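Side-chain contacts in beta-glucoside phosphorylase BglX (Unidentified, PDB 5VQE), which probably cleaves beta-glucosides by phosphorolysis, passing the glucosyl unit to phosphate, as a member of glycoside hydrolase family 3: residues Ile243-Pro246 against Asn247-Arg250; Leu337-His340 against Glu341-Asp344. One frame throughout, in Å; residues are numbered along the deposited sequence.

Interaction 1 of 2, residues Ile243-Pro246 against Asn247-Arg250; sequences IRQP and NVTR
Q245 meets V248 and T249 through two different oxygens, one in its side chain and one in its backbone. The side-chain amide folds back at chi2 (-51°), which brings OE1 within 2.8 Å of V248 N. The bond is nearly straight at the hydrogen (172°), although the donor stands above the amide plane. Beside it V248 CG2 packs 3.5 Å from Q245 CD, the two side chains crossing at about a right angle. The backbone oxygen, Q245 O, is gripped twice by one residue: T249 N lies 2.9 Å from it, and T249 OG1 also donates to it at 2.9 Å. T249 can do both because its hydroxyl sits beside its own backbone N (chi1 -64°). A water joins Q245 N to T249 OG1, while Q245 NE2 bonds to L214 O and N212 OD1. W219, L270 and I274 touch V248 on this buried side.

On the partly exposed flank of P246, N247 and R250, R250 N still donates to P246 O at 2.9 Å, but between the side chains the approach is slacker, R250 NH1 staying 3.9 Å from P246 CB; the guanidinium, carried on a chain extended from CG to NE, has its salt bridge with D258. N247 ND2 turns to L214 O. The arrangement is a helix N-cap made by glutamine, starting helix 246-252 directly after strand 237-244 in the TIM-barrel-type N-terminal domain of family 3 enzymes.

Interaction 2 of 2, residues Leu337-His340 against Glu341-Asp344; sequences LLTH and ERLD
T339 holds its hydroxyl between its backbone N and carbonyl carbon (chi1 68°), which aims OG1 at R342, while R342 sends CG anti to its own backbone N (chi1 176°), back toward L338. The first torsion yields the cap: R342 N donates to T339 OG1 at 3.0 Å, with 154° at the hydrogen. The same hydroxyl lies 3.1 Å from R342 CB, and the two side chains cross at about a right angle. The second torsion places R342 CG 4.0 Å from L338 CD1, a methyl meeting the aliphatic base of the arginine at an oblique crossing. T339 is thus the N-cap of helix 340-356, in the short connection from helix 322-335 within the family 3 N-terminal domain. The first helical turn follows at once, with L343 N bonded to T339 O at 2.9 Å and D344 N to H340 O at 3.1 Å. L338 is the buried residue ahead of the cap; its CD2 reaches L343 CD1 at 4.4 Å, and L34 lies against both leucines. Beyond its aliphatic part R342 leads away from the cap, NE donating to I309 O and its terminal nitrogens forming salt bridges with D314 and E345. On the outer side E341 bends at chi2 and brings OE1 to 3.7 Å from T339 CB, whereas the D344 carboxylate finds its salt-bridge partner in K33.

Following the chain from the N terminus, interaction 1 comes first, at the turn that takes strand 237-244, which also carries the sugar-pocket residue M239, into helix 246-252. Almost ninety residues later, interaction 2 closes the short connection between helices 322-335 and 340-356. The two are in series: neither nests within the other nor crosses it. Their centres are about 25 Å apart and their nearest atoms about 17 Å, so they do not touch. Interaction 1 ties its turn to strand 210-211 and helices 216-232 and 268-278; interaction 2 ties helix 340-356 to helices 30-36 and 301-310. Both fall in the family 3 N-terminal range.

Interaction 1 of 2, residues Ile243-Pro246 against Asn247-Arg250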
# COMPACT_ATOMS: atom_id res chain seq x y z
N ILE A 243 12.70 -8.17 3.92
CA ILE A 243 13.74 -7.46 3.19
C ILE A 243 15.00 -7.49 4.06
O ILE A 243 14.93 -7.19 5.25
CB ILE A 243 13.33 -6.01 2.88
CG1 ILE A 243 12.04 -5.96 2.05
CG2 ILE A 243 14.45 -5.27 2.19
CD1 ILE A 243 11.39 -4.60 1.98
N ARG A 244 16.13 -7.82 3.45
CA ARG A 244 17.40 -7.80 4.15
C ARG A 244 18.10 -6.45 3.97
O ARG A 244 17.90 -5.76 2.96
CB ARG A 244 18.32 -8.91 3.65
CG ARG A 244 17.96 -10.27 4.19
CD ARG A 244 18.70 -11.38 3.47
NE ARG A 244 18.13 -11.65 2.16
CZ ARG A 244 18.64 -12.52 1.29
NH1 ARG A 244 19.73 -13.22 1.60
NH2 ARG A 244 18.05 -12.70 0.12
N GLN A 245 18.90 -6.07 4.97
CA GLN A 245 19.83 -4.95 4.87
C GLN A 245 21.16 -5.47 5.40
O GLN A 245 21.51 -5.27 6.57
CB GLN A 245 19.35 -3.72 5.65
CG GLN A 245 19.60 -2.39 4.94
CD GLN A 245 21.05 -2.21 4.47
OE1 GLN A 245 21.96 -2.87 4.98
NE2 GLN A 245 21.26 -1.31 3.51
N PRO A 246 21.90 -6.19 4.57
CA PRO A 246 23.11 -6.86 5.09
C PRO A 246 24.13 -5.91 5.67
O PRO A 246 24.79 -6.25 6.66
CB PRO A 246 23.65 -7.61 3.85
CG PRO A 246 22.96 -7.02 2.68
CD PRO A 246 21.63 -6.53 3.17
N ASN A 247 24.28 -4.72 5.10
CA ASN A 247 25.34 -3.81 5.54
C ASN A 247 25.00 -3.18 6.88
O ASN A 247 25.88 -2.98 7.72
CB ASN A 247 25.58 -2.75 4.47
CG ASN A 247 26.23 -3.32 3.23
OD1 ASN A 247 27.11 -4.17 3.32
ND2 ASN A 247 25.77 -2.89 2.06
N VAL A 248 23.72 -2.87 7.11
CA VAL A 248 23.30 -2.41 8.43
C VAL A 248 23.42 -3.55 9.43
O VAL A 248 23.84 -3.35 10.58
CB VAL A 248 21.87 -1.86 8.37
CG1 VAL A 248 21.33 -1.57 9.77
CG2 VAL A 248 21.84 -0.59 7.52
N THR A 249 23.05 -4.76 9.01
CA THR A 249 23.17 -5.92 9.90
C THR A 249 24.61 -6.11 10.35
O THR A 249 24.88 -6.30 11.54
CB THR A 249 22.64 -7.16 9.20
OG1 THR A 249 21.25 -6.99 8.93
CG2 THR A 249 22.83 -8.41 10.06
N ARG A 250 25.56 -6.03 9.41
CA ARG A 250 26.97 -6.18 9.77
C ARG A 250 27.48 -5.03 10.62
O ARG A 250 28.41 -5.21 11.41
CB ARG A 250 27.85 -6.31 8.53
CG ARG A 250 27.70 -7.62 7.82
CD ARG A 250 28.81 -7.86 6.81
NE ARG A 250 28.38 -8.83 5.81
CZ ARG A 250 27.77 -8.52 4.67
NH1 ARG A 250 27.55 -7.25 4.34
NH2 ARG A 250 27.41 -9.48 3.83
O HOH W 1 19.41 -7.99 7.12

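Interaction 2 of 2, residues Leu337-His340 against Glu341-Asp344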
# COMPACT_ATOMS: atom_id res chain seq x y z
N LEU A 337 12.93 -21.51 22.08
CA LEU A 337 13.11 -20.60 20.94
C LEU A 337 12.45 -19.26 21.21
O LEU A 337 12.90 -18.22 20.71
CB LEU A 337 12.53 -21.21 19.67
CG LEU A 337 13.48 -22.01 18.79
CD1 LEU A 337 14.40 -22.91 19.59
CD2 LEU A 337 12.67 -22.83 17.81
N LEU A 338 11.38 -19.26 22.00
CA LEU A 338 10.71 -18.06 22.45
C LEU A 338 10.66 -18.11 23.96
O LEU A 338 10.21 -19.11 24.53
CB LEU A 338 9.30 -17.96 21.87
CG LEU A 338 8.38 -16.89 22.45
CD1 LEU A 338 8.92 -15.50 22.18
CD2 LEU A 338 6.99 -17.02 21.88
N THR A 339 11.14 -17.06 24.62
CA THR A 339 11.13 -17.05 26.07
C THR A 339 9.78 -16.57 26.59
O THR A 339 9.07 -15.79 25.94
CB THR A 339 12.25 -16.16 26.61
OG1 THR A 339 11.97 -14.79 26.30
CG2 THR A 339 13.59 -16.56 26.01
N HIS A 340 9.42 -17.06 27.78
CA HIS A 340 8.20 -16.60 28.44
C HIS A 340 8.26 -15.12 28.73
O HIS A 340 7.22 -14.45 28.76
CB HIS A 340 7.98 -17.38 29.74
CG HIS A 340 7.56 -18.80 29.52
ND1 HIS A 340 6.25 -19.21 29.61
CD2 HIS A 340 8.28 -19.90 29.20
CE1 HIS A 340 6.18 -20.50 29.37
NE2 HIS A 340 7.40 -20.95 29.12
N GLU A 341 9.46 -14.59 28.95
CA GLU A 341 9.61 -13.18 29.29
C GLU A 341 9.40 -12.31 28.06
O GLU A 341 8.78 -11.24 28.14
CB GLU A 341 10.99 -12.96 29.91
CG GLU A 341 11.16 -13.59 31.31
CD GLU A 341 11.49 -15.09 31.31
OE1 GLU A 341 11.76 -15.69 30.24
OE2 GLU A 341 11.48 -15.69 32.41
N ARG A 342 9.88 -12.76 26.90
CA ARG A 342 9.63 -12.04 25.66
C ARG A 342 8.18 -12.18 25.21
O ARG A 342 7.60 -11.24 24.66
CB ARG A 342 10.60 -12.55 24.61
CG ARG A 342 10.43 -11.97 23.24
CD ARG A 342 10.73 -10.49 23.12
NE ARG A 342 10.03 -10.02 21.94
CZ ARG A 342 9.23 -8.96 21.87
NH1 ARG A 342 9.06 -8.16 22.91
NH2 ARG A 342 8.62 -8.69 20.72
N LEU A 343 7.57 -13.35 25.44
CA LEU A 343 6.15 -13.50 25.16
C LEU A 343 5.33 -12.47 25.92
O LEU A 343 4.45 -11.81 25.35
CB LEU A 343 5.70 -14.92 25.52
CG LEU A 343 4.20 -15.20 25.40
CD1 LEU A 343 3.73 -15.00 23.97
CD2 LEU A 343 3.89 -16.61 25.87
N ASP A 344 5.60 -12.31 27.22
CA ASP A 344 4.83 -11.37 28.02
C ASP A 344 5.04 -9.94 27.54
O ASP A 344 4.12 -9.12 27.61
CB ASP A 344 5.21 -11.48 29.49
CG ASP A 344 4.59 -12.69 30.16
OD1 ASP A 344 3.73 -13.33 29.55
OD2 ASP A 344 4.97 -13.00 31.31
O HOH W 2 4.95 -15.48 29.02